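PDB 3N6Z: putative immunoglobulin A1 protease from Bacteroides ovatus, which is of unproven function but may act as a protease on immunoglobulin A1, and folds largely as a parallel beta-solenoid. Local coordinates for residues 97-102 with 162-167; 217-220 with 225-228. All blocks are in the same frame, centred on the assembly; numbering follows the deposited sequence.

Interaction 1 of 2, residues 97-102 with 162-167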
ATOM      1  N   PRO A  97     -15.927  -8.682  -7.316  1.00  7.77           N
ATOM      2  CA  PRO A  97     -15.875 -10.110  -7.661  1.00  7.58           C
ATOM      3  C   PRO A  97     -14.589 -10.618  -8.331  1.00  7.65           C
ATOM      4  O   PRO A  97     -14.452 -11.820  -8.503  1.00 10.27           O
ATOM      5  CB  PRO A  97     -17.051 -10.250  -8.649  1.00  9.63           C
ATOM      6  CG  PRO A  97     -17.019  -8.933  -9.402  1.00  9.77           C
ATOM      7  CD  PRO A  97     -16.805  -7.945  -8.254  1.00  8.46           C
ATOM      8  N   TYR A  98     -13.684  -9.722  -8.722  1.00  7.45           N
ATOM      9  CA  TYR A  98     -12.544 -10.085  -9.565  1.00  7.28           C
ATOM     10  C   TYR A  98     -11.282 -10.316  -8.754  1.00  8.10           C
ATOM     11  O   TYR A  98     -10.673  -9.348  -8.287  1.00 13.10           O
ATOM     12  CB  TYR A  98     -12.290  -8.949 -10.556  1.00  8.11           C
ATOM     13  CG  TYR A  98     -13.464  -8.628 -11.461  1.00  8.59           C
ATOM     14  CD1 TYR A  98     -14.107  -9.626 -12.183  1.00  9.87           C
ATOM     15  CD2 TYR A  98     -13.905  -7.338 -11.602  1.00  8.40           C
ATOM     16  CE1 TYR A  98     -15.162  -9.329 -13.037  1.00  8.27           C
ATOM     17  CE2 TYR A  98     -14.939  -7.023 -12.450  1.00  8.94           C
ATOM     18  CZ  TYR A  98     -15.573  -8.020 -13.167  1.00  8.13           C
ATOM     19  OH  TYR A  98     -16.599  -7.735 -14.036  1.00 11.54           O
ATOM     20  N   GLU A  99     -10.843 -11.576  -8.675  1.00  7.80           N
ATOM     21  CA  GLU A  99      -9.575 -11.930  -8.076  1.00  7.81           C
ATOM     22  C   GLU A  99      -8.462 -11.742  -9.111  1.00  7.42           C
ATOM     23  O   GLU A  99      -8.652 -12.019 -10.308  1.00  7.90           O
ATOM     24  CB  GLU A  99      -9.591 -13.368  -7.573  1.00  8.34           C
ATOM     25  CG  GLU A  99     -10.604 -13.601  -6.451  1.00  9.06           C
ATOM     26  CD  GLU A  99     -10.852 -15.060  -6.173  1.00  9.70           C
ATOM     27  OE1 GLU A  99      -9.907 -15.873  -6.351  1.00 12.76           O
ATOM     28  OE2 GLU A  99     -11.977 -15.382  -5.740  1.00 12.27           O
ATOM     29  N   ILE A 100      -7.301 -11.303  -8.636  1.00  7.31           N
ATOM     30  CA  ILE A 100      -6.193 -10.925  -9.515  1.00  7.48           C
ATOM     31  C   ILE A 100      -4.863 -11.405  -8.968  1.00  7.22           C
ATOM     32  O   ILE A 100      -4.595 -11.323  -7.766  1.00  8.65           O
ATOM     33  CB  ILE A 100      -6.133  -9.382  -9.711  1.00  7.81           C
ATOM     34  CG1 ILE A 100      -7.398  -8.867 -10.393  1.00  7.77           C
ATOM     35  CG2 ILE A 100      -4.862  -8.967 -10.487  1.00  9.03           C
ATOM     36  CD1 ILE A 100      -7.565  -7.339 -10.349  1.00  8.91           C
ATOM     37  N   ASP A 101      -4.054 -11.972  -9.852  1.00  7.56           N
ATOM     38  CA  ASP A 101      -2.638 -12.247  -9.608  1.00  8.04           C
ATOM     39  C   ASP A 101      -1.859 -11.335 -10.543  1.00  7.58           C
ATOM     40  O   ASP A 101      -1.980 -11.443 -11.742  1.00  8.26           O
ATOM     41  CB  ASP A 101      -2.279 -13.722  -9.851  1.00  8.68           C
ATOM     42  CG  ASP A 101      -0.887 -14.039  -9.397  1.00 10.08           C
ATOM     43  OD1 ASP A 101       0.043 -13.767 -10.174  1.00 12.45           O
ATOM     44  OD2 ASP A 101      -0.720 -14.518  -8.259  1.00 13.65           O
ATOM     45  N   PHE A 102      -1.054 -10.449  -9.965  1.00  7.53           N
ATOM     46  CA  PHE A 102      -0.293  -9.468 -10.719  1.00  7.32           C
ATOM     47  C   PHE A 102       1.186  -9.569 -10.350  1.00  7.79           C
ATOM     48  O   PHE A 102       1.549  -9.444  -9.180  1.00  8.44           O
ATOM     49  CB  PHE A 102      -0.818  -8.053 -10.415  1.00  7.52           C
ATOM     50  CG  PHE A 102      -0.226  -6.979 -11.307  1.00  6.94           C
ATOM     51  CD1 PHE A 102       0.983  -6.391 -11.002  1.00  8.83           C
ATOM     52  CD2 PHE A 102      -0.871  -6.607 -12.476  1.00  7.10           C
ATOM     53  CE1 PHE A 102       1.536  -5.416 -11.813  1.00  9.63           C
ATOM     54  CE2 PHE A 102      -0.335  -5.670 -13.305  1.00  8.09           C
ATOM     55  CZ  PHE A 102       0.871  -5.056 -12.957  1.00  9.06           C
ATOM     56  N   GLY A 162     -10.824 -18.048   1.564  1.00 12.71           N
ATOM     57  CA  GLY A 162      -9.485 -17.479   1.675  1.00 12.53           C
ATOM     58  C   GLY A 162      -8.973 -16.831   0.412  1.00 10.77           C
ATOM     59  O   GLY A 162      -8.024 -16.028   0.451  1.00 11.54           O
ATOM     60  N   ASN A 163      -9.611 -17.131  -0.728  1.00 10.54           N
ATOM     61  CA  ASN A 163      -9.268 -16.454  -1.974  1.00 10.26           C
ATOM     62  C   ASN A 163      -9.619 -14.970  -1.964  1.00  9.43           C
ATOM     63  O   ASN A 163      -9.190 -14.238  -2.859  1.00  9.68           O
ATOM     64  CB  ASN A 163      -9.930 -17.147  -3.156  1.00 10.60           C
ATOM     65  CG  ASN A 163      -9.364 -18.529  -3.431  1.00 12.56           C
ATOM     66  OD1 ASN A 163      -8.241 -18.875  -3.018  1.00 13.44           O
ATOM     67  ND2 ASN A 163     -10.133 -19.314  -4.185  1.00 16.64           N
ATOM     68  N   LYS A 164     -10.332 -14.497  -0.923  1.00  9.74           N
ATOM     69  CA  LYS A 164     -10.649 -13.075  -0.771  1.00  8.40           C
ATOM     70  C   LYS A 164      -9.641 -12.307   0.090  1.00  9.22           C
ATOM     71  O   LYS A 164      -9.763 -11.073   0.223  1.00  9.54           O
ATOM     72  CB  LYS A 164     -12.085 -12.943  -0.232  1.00 10.21           C
ATOM     73  CG  LYS A 164     -13.136 -13.645  -1.127  1.00 11.71           C
ATOM     74  CD  LYS A 164     -13.028 -13.319  -2.606  1.00 13.25           C
ATOM     75  CE  LYS A 164     -14.151 -13.849  -3.442  1.00 14.35           C
ATOM     76  NZ  LYS A 164     -13.931 -13.623  -4.924  1.00 13.76           N
ATOM     77  N   THR A 165      -8.628 -12.986   0.626  1.00 10.09           N
ATOM     78  CA  THR A 165      -7.495 -12.297   1.253  1.00  9.70           C
ATOM     79  C   THR A 165      -6.611 -11.708   0.146  1.00  8.82           C
ATOM     80  O   THR A 165      -6.728 -12.065  -1.027  1.00  8.52           O
ATOM     81  CB  THR A 165      -6.646 -13.267   2.146  1.00  9.64           C
ATOM     82  OG1 THR A 165      -6.138 -14.335   1.312  1.00  9.44           O
ATOM     83  CG2 THR A 165      -7.480 -13.856   3.297  1.00 10.23           C
ATOM     84  N   GLY A 166      -5.743 -10.798   0.520  1.00  7.96           N
ATOM     85  CA  GLY A 166      -4.842 -10.149  -0.432  1.00  7.26           C
ATOM     86  C   GLY A 166      -3.477  -9.870   0.127  1.00  7.72           C
ATOM     87  O   GLY A 166      -3.347  -9.583   1.308  1.00  7.50           O
ATOM     88  N   ARG A 167      -2.450  -9.960  -0.731  1.00  7.42           N
ATOM     89  CA  ARG A 167      -1.070  -9.755  -0.330  1.00  7.27           C
ATOM     90  C   ARG A 167      -0.362  -8.851  -1.338  1.00  7.89           C
ATOM     91  O   ARG A 167      -0.552  -8.998  -2.562  1.00  7.75           O
ATOM     92  CB  ARG A 167      -0.339 -11.073  -0.257  1.00  8.40           C
ATOM     93  CG  ARG A 167      -0.895 -11.997   0.828  1.00  8.39           C
ATOM     94  CD  ARG A 167      -0.627 -13.462   0.566  1.00  8.42           C
ATOM     95  NE  ARG A 167      -1.373 -13.927  -0.609  1.00  7.77           N
ATOM     96  CZ  ARG A 167      -2.685 -14.193  -0.630  1.00  7.87           C
ATOM     97  NH1 ARG A 167      -3.406 -14.148   0.471  1.00 10.56           N
ATOM     98  NH2 ARG A 167      -3.274 -14.496  -1.784  1.00  8.96           N
TER
HETATM   99  O   HOH W   1     -16.106 -13.559  -6.896  1.00 21.68           O
HETATM  100  O   HOH W   2      -7.417 -15.106  -4.882  1.00 14.40           O
HETATM  101  O   HOH W   3     -12.645 -17.907  -5.013  1.00 15.84           O

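Interaction 2 of 2, residues 217-220 with 225-228. With SO4 (sulfate ion), chain C.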
ATOM      1  N   GLY A 217     -11.993  11.444  12.319  1.00 14.34           N
ATOM      2  CA  GLY A 217     -11.731  10.027  12.173  1.00 14.53           C
ATOM      3  C   GLY A 217     -10.699   9.664  11.097  1.00 12.38           C
ATOM      4  O   GLY A 217     -10.749   8.567  10.532  1.00 14.05           O
ATOM      5  N   GLY A 218      -9.768  10.561  10.810  1.00 11.83           N
ATOM      6  CA  GLY A 218      -8.689  10.264   9.875  1.00 10.27           C
ATOM      7  C   GLY A 218      -7.857   9.076  10.320  1.00 10.52           C
ATOM      8  O   GLY A 218      -7.694   8.825  11.517  1.00 10.39           O
ATOM      9  N   LYS A 219      -7.289   8.377   9.347  1.00  9.66           N
ATOM     10  CA  LYS A 219      -6.464   7.180   9.565  1.00  8.85           C
ATOM     11  C   LYS A 219      -5.380   7.167   8.489  1.00  8.19           C
ATOM     12  O   LYS A 219      -5.581   6.628   7.407  1.00  8.71           O
ATOM     13  CB  LYS A 219      -7.315   5.907   9.509  1.00  8.48           C
ATOM     14  CG  LYS A 219      -8.568   5.896  10.391  1.00 10.11           C
ATOM     15  CD  LYS A 219      -9.490   4.709  10.075  1.00 10.72           C
ATOM     16  CE  LYS A 219     -10.922   4.967  10.520  1.00 11.38           C
ATOM     17  NZ  LYS A 219     -11.556   6.065   9.727  1.00 12.19           N
ATOM     18  N   ALA A 220      -4.253   7.812   8.782  1.00  8.73           N
ATOM     19  CA  ALA A 220      -3.180   8.013   7.798  1.00  7.99           C
ATOM     20  C   ALA A 220      -1.930   7.240   8.204  1.00  7.32           C
ATOM     21  O   ALA A 220      -1.456   7.368   9.334  1.00  8.25           O
ATOM     22  CB  ALA A 220      -2.851   9.491   7.635  1.00  8.85           C
ATOM     23  N   GLY A 225      -3.433   2.864   5.843  1.00  7.62           N
ATOM     24  CA  GLY A 225      -4.225   3.731   6.705  1.00  8.24           C
ATOM     25  C   GLY A 225      -4.859   3.057   7.891  1.00  7.89           C
ATOM     26  O   GLY A 225      -4.752   3.550   9.033  1.00  8.46           O
ATOM     27  N   ARG A 226      -5.490   1.916   7.641  1.00  8.21           N
ATOM     28  CA  ARG A 226      -6.379   1.277   8.584  1.00  8.78           C
ATOM     29  C   ARG A 226      -6.210  -0.240   8.495  1.00  8.22           C
ATOM     30  O   ARG A 226      -5.977  -0.772   7.416  1.00  9.79           O
ATOM     31  CB  ARG A 226      -7.814   1.709   8.236  1.00  9.61           C
ATOM     32  CG  ARG A 226      -8.931   1.128   9.077  1.00 10.24           C
ATOM     33  CD  ARG A 226     -10.262   1.530   8.462  1.00 11.49           C
ATOM     34  NE  ARG A 226     -11.372   0.990   9.246  1.00 13.08           N
ATOM     35  CZ  ARG A 226     -12.612   0.860   8.789  1.00 16.63           C
ATOM     36  NH1 ARG A 226     -12.940   1.317   7.583  1.00 18.49           N
ATOM     37  NH2 ARG A 226     -13.535   0.286   9.567  1.00 19.03           N
ATOM     38  N   LYS A 227      -6.390  -0.913   9.617  1.00  8.60           N
ATOM     39  CA  LYS A 227      -6.417  -2.370   9.721  1.00  7.54           C
ATOM     40  C   LYS A 227      -7.760  -2.834  10.269  1.00  8.60           C
ATOM     41  O   LYS A 227      -8.179  -2.381  11.349  1.00  8.40           O
ATOM     42  CB  LYS A 227      -5.298  -2.829  10.662  1.00  8.81           C
ATOM     43  CG  LYS A 227      -5.283  -4.323  10.931  1.00  8.27           C
ATOM     44  CD  LYS A 227      -4.970  -5.169   9.693  1.00  8.35           C
ATOM     45  CE  LYS A 227      -4.867  -6.668   9.987  1.00  9.36           C
ATOM     46  NZ  LYS A 227      -6.088  -7.258  10.601  1.00  9.59           N
ATOM     47  N   VAL A 228      -8.380  -3.764   9.551  1.00  9.22           N
ATOM     48  CA  VAL A 228      -9.632  -4.386   9.949  1.00  9.29           C
ATOM     49  C   VAL A 228      -9.480  -5.891  10.120  1.00  9.98           C
ATOM     50  O   VAL A 228      -8.578  -6.506   9.527  1.00  9.65           O
ATOM     51  CB  VAL A 228     -10.793  -4.052   8.979  1.00  9.00           C
ATOM     52  CG1 VAL A 228     -10.969  -2.512   8.897  1.00  9.58           C
ATOM     53  CG2 VAL A 228     -10.611  -4.683   7.610  1.00  9.85           C
TER
HETATM   54  S   SO4 C   2     -16.644   0.134   7.656  0.50 40.46           S
HETATM   55  O1  SO4 C   2     -17.415  -0.444   6.556  0.50 41.48           O
HETATM   56  O2  SO4 C   2     -17.508   0.867   8.576  0.50 42.34           O
HETATM   57  O3  SO4 C   2     -15.985  -0.941   8.388  0.50 42.25           O
HETATM   58  O4  SO4 C   2     -15.687   1.059   7.075  0.50 37.09           O

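Interaction 1 of 2, residues 97-102 with 162-167
Glu-99 and Lys-164 form a salt bridge at the surface of the solenoid, with Lys-164 NZ 2.8 Å from Glu-99 OE2. The ammonium uses the anti lone pair of OE2, the one turned away from OE1, and the two side chains cross at about a right angle. Glu-99 reaches over because its chain is extended beyond CG (chi2 167°), whereas Lys-164 bends at chi2 (-49°) and then runs straight to NZ, which lays Lys-164 CE against the same oxygen, 3.5 Å from Glu-99 OE2.

Van der Waals contact is slight: the CB methylene of Asn-163 rests 3.4 Å from Glu-99 OE1, and the carboxylate and amide planes are 53° apart. The amide is not bonded directly to the carboxylate; Asn-163 OD1 instead accepts a hydrogen bond from Gln-197.

Three waters complete the join. One lies between Pro-97 O and Lys-164 NZ, 2.9 Å from NZ. Another links Glu-99 OE1 to Asn-163 O. A third donates to Glu-99 OE2 at 2.7 Å and accepts from Asn-163 ND2. With an alanine here in place of Glu-99, the Lys-164 ammonium would probably lose its carboxylate mate and two of the three water bridges would be broken.

Behind this, the 3-10 turn 162-164 is closed by Gly-162 O, which takes both Thr-165 N and Thr-165 OG1. Arg-167 NH1 gives that hydroxyl a hydrogen bond in its guanidinium plane, while Arg-167 NE pairs with Asp-129 of strand 125-131. Across the two segments the join is therefore mostly charge and water: one direct ion pair, with solvent filling in the remaining polar links, consistent with a partly hydrated contact rather than a dry interface.

Interaction 2 of 2, residues 217-220 with 225-228
Lys-219 and Arg-226 lie side by side at a corner of the parallel beta-solenoid, pointing the same way, with Lys-219 CD 3.6 Å from Arg-226 CD. The touching parts are methylenes. Lys-219 CD also meets CB and CG of Arg-226, so the two long chains pack along their aliphatic lengths. The backbones meet closely as well: Lys-219 O lies 3.3 Å from Gly-225 CA, where the chain turns from strand 218-221 to the next face of the coil. A side chain on Gly-225 would run into that carbonyl oxygen, which fits the glycine found there.

The charged ends go to different partners. Arg-226 runs straight from CG to NE, and its guanidinium holds a sulfate, probably from the crystallisation liquor, by its edge. The sulfur lies in the guanidinium plane, and two oxygens are gripped separately: Arg-226 NH1 donates to O4 at 2.8 Å with an N-H...O angle of 166°, and Arg-226 NH2 to O3 at 3.0 Å, bent to 151°. Val-228 CG1 rests against one guanidinium face, 3.3 Å above the plane and displaced toward the rim.

Further out, Arg-226 touches Val-189 of strand 189-190, the adjoining rung. Asp-258 forms a salt bridge with NH2 and probably offsets part of the positive charge where Lys-219 NZ comes within 5.1 Å of Arg-226 NE. Gly-181 O, on the preceding coil, takes one bond from that lysine; the bend at its last torsion (chi4 67°) brings Lys-219 NZ back to Gly-217 O at 2.7 Å.

How the interactions relate
After strands 50-52, 71-75 and 79-80, the chain lays down strand 100-105, then runs through 59 residues before 162-167 returns and interaction 1 closes that long loop; strand 125-131 runs in parallel between strands 100-105 and 166-169. Interaction 1 thus bridges coils across an intervening strand, near the start of the solenoid. Interaction 2 opens only afterwards and closes a short corner, with four residues between its segments, joining strand 218-221 to strand 224-227 on successive faces of one coil. The contacts follow in series and neither nest nor cross. The centres of interaction 1 and interaction 2 are about 21 Å apart. The nearest atoms of interactions 1 and 2 are about 9 Å apart.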